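Local coordinates for tRNA dimethylallyltransferase (Bacillus halodurans, PDB 3EXA), which probably transfers a dimethylallyl group from dimethylallyl diphosphate to the N6 atom of adenosine 37 in tRNAs that read codons beginning with uridine, at residues A[221-226]-A[241-246]; A[128-133]-A[140-145]. One frame throughout, in Å; residues are numbered along the deposited sequence.

Contact 1: residues A[221-226]-A[241-246]; sequences IDEAKK and IGYKEM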
ATOM      1  N   ILE A 221       1.151 -23.849 -34.863  1.00 19.99           N
ATOM      2  CA  ILE A 221       0.975 -22.662 -35.701  1.00 24.60           C
ATOM      3  C   ILE A 221      -0.490 -22.249 -35.843  1.00 20.10           C
ATOM      4  O   ILE A 221      -0.823 -21.074 -35.711  1.00 20.32           O
ATOM      5  CB  ILE A 221       1.558 -22.883 -37.123  1.00 23.94           C
ATOM      6  CG1 ILE A 221       3.029 -23.273 -37.025  1.00 14.56           C
ATOM      7  CG2 ILE A 221       1.412 -21.613 -37.942  1.00 16.64           C
ATOM      8  CD1 ILE A 221       3.650 -23.633 -38.342  1.00 28.68           C
ATOM      9  N   ASP A 222      -1.358 -23.212 -36.126  1.00 18.47           N
ATOM     10  CA  ASP A 222      -2.778 -22.916 -36.267  1.00 21.85           C
ATOM     11  C   ASP A 222      -3.327 -22.401 -34.952  1.00 25.38           C
ATOM     12  O   ASP A 222      -4.097 -21.443 -34.929  1.00 23.13           O
ATOM     13  CB  ASP A 222      -3.554 -24.168 -36.666  1.00 37.03           C
ATOM     14  CG  ASP A 222      -3.320 -24.555 -38.095  1.00 47.77           C
ATOM     15  OD1 ASP A 222      -3.641 -23.719 -38.983  1.00 51.45           O
ATOM     16  OD2 ASP A 222      -2.823 -25.682 -38.326  1.00 46.62           O
ATOM     17  N   GLU A 223      -2.921 -23.053 -33.863  1.00 18.17           N
ATOM     18  CA  GLU A 223      -3.359 -22.692 -32.524  1.00 17.20           C
ATOM     19  C   GLU A 223      -2.966 -21.258 -32.200  1.00 17.93           C
ATOM     20  O   GLU A 223      -3.739 -20.528 -31.582  1.00 26.01           O
ATOM     21  CB  GLU A 223      -2.758 -23.650 -31.485  1.00 13.29           C
ATOM     22  CG  GLU A 223      -3.263 -23.410 -30.067  1.00 16.37           C
ATOM     23  CD  GLU A 223      -2.652 -24.346 -29.043  1.00 20.86           C
ATOM     24  OE1 GLU A 223      -1.418 -24.305 -28.844  1.00 30.88           O
ATOM     25  OE2 GLU A 223      -3.406 -25.130 -28.430  1.00 32.29           O
ATOM     26  N   ALA A 224      -1.768 -20.855 -32.616  1.00 18.77           N
ATOM     27  CA  ALA A 224      -1.289 -19.491 -32.376  1.00 20.88           C
ATOM     28  C   ALA A 224      -2.102 -18.532 -33.240  1.00 17.61           C
ATOM     29  O   ALA A 224      -2.589 -17.513 -32.753  1.00 18.67           O
ATOM     30  CB  ALA A 224       0.209 -19.378 -32.722  1.00 10.45           C
ATOM     31  N   LYS A 225      -2.255 -18.862 -34.521  1.00 18.50           N
ATOM     32  CA  LYS A 225      -3.021 -18.011 -35.431  1.00 17.22           C
ATOM     33  C   LYS A 225      -4.425 -17.716 -34.938  1.00 18.26           C
ATOM     34  O   LYS A 225      -4.947 -16.624 -35.169  1.00 32.07           O
ATOM     35  CB  LYS A 225      -3.103 -18.628 -36.830  1.00 23.64           C
ATOM     36  CG  LYS A 225      -1.786 -18.644 -37.584  1.00 23.43           C
ATOM     37  CD  LYS A 225      -1.930 -19.297 -38.954  1.00 22.21           C
ATOM     38  CE  LYS A 225      -2.873 -18.536 -39.863  1.00 18.53           C
ATOM     39  NZ  LYS A 225      -3.117 -19.319 -41.104  1.00 26.92           N
ATOM     40  N   LYS A 226      -5.053 -18.671 -34.267  1.00 25.04           N
ATOM     41  CA  LYS A 226      -6.402 -18.430 -33.767  1.00 21.53           C
ATOM     42  C   LYS A 226      -6.378 -17.382 -32.649  1.00 18.19           C
ATOM     43  O   LYS A 226      -7.204 -16.475 -32.635  1.00 18.81           O
ATOM     44  CB  LYS A 226      -7.030 -19.736 -33.274  1.00 26.20           C
ATOM     45  CG  LYS A 226      -7.243 -20.776 -34.373  1.00 36.87           C
ATOM     46  CD  LYS A 226      -7.883 -22.046 -33.816  1.00 46.10           C
ATOM     47  CE  LYS A 226      -8.136 -23.077 -34.909  1.00 45.56           C
ATOM     48  NZ  LYS A 226      -8.700 -24.349 -34.369  1.00 54.83           N
ATOM     49  N   ILE A 241       6.515 -18.956 -23.157  1.00 20.89           N
ATOM     50  CA  ILE A 241       7.656 -19.490 -23.881  1.00 26.64           C
ATOM     51  C   ILE A 241       7.307 -20.671 -24.799  1.00 26.70           C
ATOM     52  O   ILE A 241       7.956 -21.720 -24.762  1.00 29.94           O
ATOM     53  CB  ILE A 241       8.753 -19.906 -22.873  1.00 29.78           C
ATOM     54  CG1 ILE A 241      10.021 -20.318 -23.607  1.00 36.80           C
ATOM     55  CG2 ILE A 241       8.244 -21.027 -21.983  1.00 41.06           C
ATOM     56  CD1 ILE A 241      11.181 -20.577 -22.678  1.00 41.34           C
ATOM     57  N   GLY A 242       6.283 -20.459 -25.623  1.00 27.49           N
ATOM     58  CA  GLY A 242       5.792 -21.443 -26.574  1.00 12.00           C
ATOM     59  C   GLY A 242       4.742 -20.848 -27.513  1.00 21.41           C
ATOM     60  O   GLY A 242       4.271 -21.526 -28.424  1.00 27.52           O
ATOM     61  N   TYR A 243       4.351 -19.593 -27.285  1.00 22.79           N
ATOM     62  CA  TYR A 243       3.389 -18.895 -28.151  1.00 15.77           C
ATOM     63  C   TYR A 243       4.033 -17.595 -28.644  1.00 16.68           C
ATOM     64  O   TYR A 243       3.677 -17.075 -29.697  1.00 15.70           O
ATOM     65  CB  TYR A 243       2.073 -18.546 -27.415  1.00 16.67           C
ATOM     66  CG  TYR A 243       1.176 -19.732 -27.112  1.00 10.82           C
ATOM     67  CD1 TYR A 243       1.395 -20.513 -25.986  1.00 19.34           C
ATOM     68  CD2 TYR A 243       0.173 -20.126 -28.000  1.00 13.63           C
ATOM     69  CE1 TYR A 243       0.657 -21.667 -25.743  1.00 18.36           C
ATOM     70  CE2 TYR A 243      -0.581 -21.282 -27.777  1.00 12.88           C
ATOM     71  CZ  TYR A 243      -0.324 -22.052 -26.642  1.00 24.32           C
ATOM     72  OH  TYR A 243      -0.998 -23.232 -26.423  1.00 19.60           O
ATOM     73  N   LYS A 244       4.984 -17.073 -27.874  1.00 21.59           N
ATOM     74  CA  LYS A 244       5.647 -15.837 -28.258  1.00 22.82           C
ATOM     75  C   LYS A 244       6.497 -16.030 -29.517  1.00 20.27           C
ATOM     76  O   LYS A 244       6.532 -15.160 -30.373  1.00 22.07           O
ATOM     77  CB  LYS A 244       6.498 -15.283 -27.100  1.00 17.38           C
ATOM     78  CG  LYS A 244       7.774 -16.032 -26.806  1.00 24.81           C
ATOM     79  CD  LYS A 244       8.577 -15.386 -25.669  1.00 21.91           C
ATOM     80  CE  LYS A 244       9.713 -16.337 -25.258  1.00 31.36           C
ATOM     81  NZ  LYS A 244      10.606 -15.826 -24.178  1.00 32.70           N
ATOM     82  N   GLU A 245       7.154 -17.175 -29.654  1.00 20.04           N
ATOM     83  CA  GLU A 245       7.968 -17.405 -30.836  1.00 18.84           C
ATOM     84  C   GLU A 245       7.109 -17.364 -32.093  1.00 22.45           C
ATOM     85  O   GLU A 245       7.492 -16.772 -33.108  1.00 27.23           O
ATOM     86  CB  GLU A 245       8.679 -18.743 -30.750  1.00 17.40           C
ATOM     87  CG  GLU A 245       9.656 -18.847 -29.592  1.00 21.70           C
ATOM     88  CD  GLU A 245       9.003 -19.203 -28.271  1.00 26.42           C
ATOM     89  OE1 GLU A 245       7.840 -19.681 -28.266  1.00 30.13           O
ATOM     90  OE2 GLU A 245       9.672 -19.026 -27.228  1.00 30.04           O
HETATM   91  N   MSE A 246       5.942 -17.989 -32.036  1.00 22.51           N
HETATM   92  CA  MSE A 246       5.056 -17.977 -33.186  1.00 16.70           C
HETATM   93  C   MSE A 246       4.582 -16.544 -33.459  1.00 14.13           C
HETATM   94  O   MSE A 246       4.449 -16.135 -34.612  1.00 13.24           O
HETATM   95  CB  MSE A 246       3.864 -18.911 -32.955  1.00 19.46           C
HETATM   96  CG  MSE A 246       4.247 -20.383 -32.887  1.00 18.46           C
HETATM   97 SE   MSE A 246       5.237 -21.015 -34.465  1.00 36.78          SE
HETATM   98  CE  MSE A 246       6.989 -21.249 -33.639  1.00 29.52           C
TER

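Contact 2: residues A[128-133]-A[140-145]; sequences EAFVNS and HDKLSK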
ATOM      1  N   GLU A 128       3.093  14.306  10.129  1.00 29.04           N
ATOM      2  CA  GLU A 128       2.425  15.587   9.983  1.00 25.77           C
ATOM      3  C   GLU A 128       2.422  16.306  11.325  1.00 24.22           C
ATOM      4  O   GLU A 128       2.727  17.498  11.395  1.00 18.49           O
ATOM      5  CB  GLU A 128       1.009  15.380   9.435  1.00 22.06           C
ATOM      6  CG  GLU A 128       1.045  14.789   8.017  1.00 27.25           C
ATOM      7  CD  GLU A 128      -0.317  14.410   7.472  1.00 27.95           C
ATOM      8  OE1 GLU A 128      -1.131  13.839   8.228  1.00 33.77           O
ATOM      9  OE2 GLU A 128      -0.566  14.660   6.273  1.00 24.76           O
ATOM     10  N   ALA A 129       2.112  15.571  12.389  1.00 21.48           N
ATOM     11  CA  ALA A 129       2.089  16.132  13.733  1.00 22.27           C
ATOM     12  C   ALA A 129       3.492  16.602  14.105  1.00 26.71           C
ATOM     13  O   ALA A 129       3.672  17.599  14.806  1.00 30.05           O
ATOM     14  CB  ALA A 129       1.610  15.080  14.729  1.00 24.98           C
ATOM     15  N   PHE A 130       4.491  15.880  13.618  1.00 26.04           N
ATOM     16  CA  PHE A 130       5.873  16.220  13.898  1.00 21.62           C
ATOM     17  C   PHE A 130       6.260  17.531  13.226  1.00 26.41           C
ATOM     18  O   PHE A 130       6.843  18.420  13.856  1.00 31.71           O
ATOM     19  CB  PHE A 130       6.787  15.113  13.386  1.00 22.58           C
ATOM     20  CG  PHE A 130       8.227  15.319  13.721  1.00 23.07           C
ATOM     21  CD1 PHE A 130       8.775  14.746  14.860  1.00 17.30           C
ATOM     22  CD2 PHE A 130       9.033  16.121  12.917  1.00 25.53           C
ATOM     23  CE1 PHE A 130      10.104  14.965  15.197  1.00 26.37           C
ATOM     24  CE2 PHE A 130      10.369  16.347  13.248  1.00 28.13           C
ATOM     25  CZ  PHE A 130      10.906  15.769  14.390  1.00 17.48           C
ATOM     26  N   VAL A 131       5.941  17.643  11.941  1.00 20.80           N
ATOM     27  CA  VAL A 131       6.275  18.836  11.183  1.00 24.26           C
ATOM     28  C   VAL A 131       5.547  20.075  11.717  1.00 27.52           C
ATOM     29  O   VAL A 131       6.002  21.202  11.522  1.00 31.45           O
ATOM     30  CB  VAL A 131       5.986  18.631   9.656  1.00 23.74           C
ATOM     31  CG1 VAL A 131       4.498  18.510   9.396  1.00 24.06           C
ATOM     32  CG2 VAL A 131       6.568  19.782   8.859  1.00 33.06           C
ATOM     33  N   ASN A 132       4.431  19.867  12.414  1.00 32.07           N
ATOM     34  CA  ASN A 132       3.671  20.979  12.987  1.00 32.39           C
ATOM     35  C   ASN A 132       4.139  21.330  14.400  1.00 33.52           C
ATOM     36  O   ASN A 132       4.048  22.479  14.833  1.00 30.33           O
ATOM     37  CB  ASN A 132       2.181  20.655  13.015  1.00 32.04           C
ATOM     38  CG  ASN A 132       1.378  21.733  13.706  1.00 33.69           C
ATOM     39  OD1 ASN A 132       1.031  21.602  14.883  1.00 33.61           O
ATOM     40  ND2 ASN A 132       1.097  22.821  12.986  1.00 26.76           N
ATOM     41  N   SER A 133       4.622  20.320  15.114  1.00 31.12           N
ATOM     42  CA  SER A 133       5.127  20.506  16.464  1.00 28.88           C
ATOM     43  C   SER A 133       6.547  21.073  16.423  1.00 30.43           C
ATOM     44  O   SER A 133       6.960  21.755  17.351  1.00 31.07           O
ATOM     45  CB  SER A 133       5.131  19.172  17.219  1.00 16.53           C
ATOM     46  OG  SER A 133       4.085  19.111  18.161  1.00 26.41           O
ATOM     47  N   HIS A 140      13.167  17.647   8.187  1.00 30.08           N
ATOM     48  CA  HIS A 140      14.162  17.485   7.150  1.00 32.86           C
ATOM     49  C   HIS A 140      15.396  16.859   7.784  1.00 35.63           C
ATOM     50  O   HIS A 140      16.026  15.971   7.206  1.00 33.03           O
ATOM     51  CB  HIS A 140      14.494  18.852   6.545  1.00 32.62           C
ATOM     52  CG  HIS A 140      15.264  18.776   5.265  1.00 37.16           C
ATOM     53  ND1 HIS A 140      16.642  18.753   5.224  1.00 37.87           N
ATOM     54  CD2 HIS A 140      14.848  18.693   3.980  1.00 35.23           C
ATOM     55  CE1 HIS A 140      17.041  18.659   3.968  1.00 33.92           C
ATOM     56  NE2 HIS A 140      15.972  18.619   3.194  1.00 37.53           N
ATOM     57  N   ASP A 141      15.739  17.312   8.984  1.00 37.12           N
ATOM     58  CA  ASP A 141      16.897  16.747   9.664  1.00 37.28           C
ATOM     59  C   ASP A 141      16.612  15.286   9.994  1.00 37.24           C
ATOM     60  O   ASP A 141      17.520  14.454   9.981  1.00 33.09           O
ATOM     61  CB  ASP A 141      17.228  17.529  10.940  1.00 29.62           C
ATOM     62  CG  ASP A 141      17.723  18.938  10.648  1.00 33.72           C
ATOM     63  OD1 ASP A 141      18.500  19.114   9.682  1.00 28.24           O
ATOM     64  OD2 ASP A 141      17.343  19.871  11.388  1.00 35.52           O
ATOM     65  N   LYS A 142      15.346  14.977  10.276  1.00 34.73           N
ATOM     66  CA  LYS A 142      14.951  13.607  10.597  1.00 29.94           C
ATOM     67  C   LYS A 142      15.282  12.679   9.437  1.00 33.14           C
ATOM     68  O   LYS A 142      15.830  11.594   9.627  1.00 34.27           O
ATOM     69  CB  LYS A 142      13.449  13.529  10.891  1.00 26.78           C
ATOM     70  CG  LYS A 142      12.940  12.099  11.106  1.00 33.26           C
ATOM     71  CD  LYS A 142      11.431  12.055  11.349  1.00 34.45           C
ATOM     72  CE  LYS A 142      11.051  12.540  12.752  1.00 37.98           C
ATOM     73  NZ  LYS A 142      11.463  11.592  13.845  1.00 35.74           N
ATOM     74  N   LEU A 143      14.944  13.114   8.231  1.00 33.28           N
ATOM     75  CA  LEU A 143      15.196  12.318   7.046  1.00 31.63           C
ATOM     76  C   LEU A 143      16.686  12.316   6.699  1.00 33.70           C
ATOM     77  O   LEU A 143      17.218  11.312   6.230  1.00 29.09           O
ATOM     78  CB  LEU A 143      14.347  12.865   5.894  1.00 32.49           C
ATOM     79  CG  LEU A 143      14.367  12.200   4.519  1.00 35.77           C
ATOM     80  CD1 LEU A 143      15.491  12.787   3.692  1.00 38.08           C
ATOM     81  CD2 LEU A 143      14.504  10.694   4.666  1.00 32.56           C
ATOM     82  N   SER A 144      17.352  13.439   6.964  1.00 34.97           N
ATOM     83  CA  SER A 144      18.785  13.613   6.689  1.00 33.56           C
ATOM     84  C   SER A 144      19.649  12.655   7.523  1.00 33.03           C
ATOM     85  O   SER A 144      20.740  12.257   7.108  1.00 31.84           O
ATOM     86  CB  SER A 144      19.186  15.073   6.975  1.00 34.06           C
ATOM     87  OG  SER A 144      20.474  15.391   6.486  1.00 35.74           O
ATOM     88  N   LYS A 145      19.153  12.289   8.701  1.00 33.53           N
ATOM     89  CA  LYS A 145      19.866  11.380   9.588  1.00 37.93           C
ATOM     90  C   LYS A 145      19.609   9.917   9.206  1.00 45.74           C
ATOM     91  O   LYS A 145      20.325   9.014   9.647  1.00 44.87           O
ATOM     92  CB  LYS A 145      19.429  11.607  11.042  1.00 29.72           C
ATOM     93  CG  LYS A 145      20.072  10.654  12.040  1.00 28.94           C
ATOM     94  CD  LYS A 145      19.253  10.539  13.305  1.00 40.97           C
ATOM     95  CE  LYS A 145      19.704   9.352  14.154  1.00 47.26           C
ATOM     96  NZ  LYS A 145      18.737   9.052  15.268  1.00 43.62           N
TER

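Contact 1: residues A[221-226]-A[241-246]
Helix 220-229 meets the N-terminal end of helix 244-251 in the helical part of this P-loop transferase, where the N-cap residue Tyr243 reaches Glu223 and the first helical turn packs on Ala224. The backbones come close: Ala224 CA lies 6.3 Å from Tyr243 CA. The phenol is the donor, Tyr243 OH lying 2.7 Å from Glu223 OE1 and meeting it from well above the carboxylate plane, 64° out of it. Glu223 gets there on an extended chain with CG anti to the backbone N (chi1 -175°), its carboxylate turned 34° from the plane of the tyrosine ring. The same carboxylate accepts backbone N-H groups from a loop, OE1 from Gly46 and OE2 from Ile45, so a buried acid is satisfied by several donors and ties that loop to both helices. Beside this polar grip lies an apolar patch: Ala224 CB touches CB of the selenomethionine Met246 at 3.7 Å, and the bent Met246 chain carries SE to 4.1 Å from Ile221 CG1, the two side chains crossing at about a right angle. Met43 and Thr47 of the loop touch Tyr243, while helix 256-279 packs against residues 241-246, with Met246 on Ala259 and Glu245 on Leu263.

Contact 2: residues A[128-133]-A[140-145]
Helices 121-133 and 136-144 are consecutive helices joined by a short turn in the outlying helical region, and the two segments stand well apart: the nearest CA atoms, Phe130 CA and Lys142 CA, are 10.0 Å from each other. A ring and a lysine chain bridge that gap, approaching from opposite directions. Both leave their helices with CG anti to the backbone N (chi1 -176° for Phe130), which sends the ring and the lysine chain into the space between the backbones. Lys142 runs extended as far as CD; the bend at chi3, -75°, then brings its CE over the middle of one ring face, and a further bend at chi4 sets where NZ lies. The methylene CE thus makes a CH-pi interaction over the face. The ammonium group sits off-centre and farther out, with NZ 4.4 Å from the centroid of the Phe130 ring and 30° from the ring normal, a cation-pi contact. This is a surface contact that buries about 101 Å². Leu139 of helix 136-144 and the ring of Tyr134 also meet Phe130. Nearby, Val131 packs on Leu103 of the second subunit, and Leu143 on helix 159-171. At the closest point of the bridge, Lys142 CE is 3.6 Å from Phe130 CE1, and it stands 3.5 Å above the ring plane.

Contacts 1 and 2 belong to separate parts of the chain, their centres 56 Å apart and their nearest atoms about 39 Å apart, and they do not touch. Contact 2 closes before contact 1 opens along the sequence. The centre of contact 1 is about 21 Å, and that of contact 2 about 43 Å, from the centre of the chain; the first is largely buried, the second on the surface. Neither is at the predicted ATP site of the P-loop. Segment 241-246 overlaps residues 239-244, thought by similarity to interact with substrate tRNA; near contact 2, Asn132 packs on Thr101 of the second subunit, Thr101 being a residue thought, by similarity, to interact with substrate tRNA.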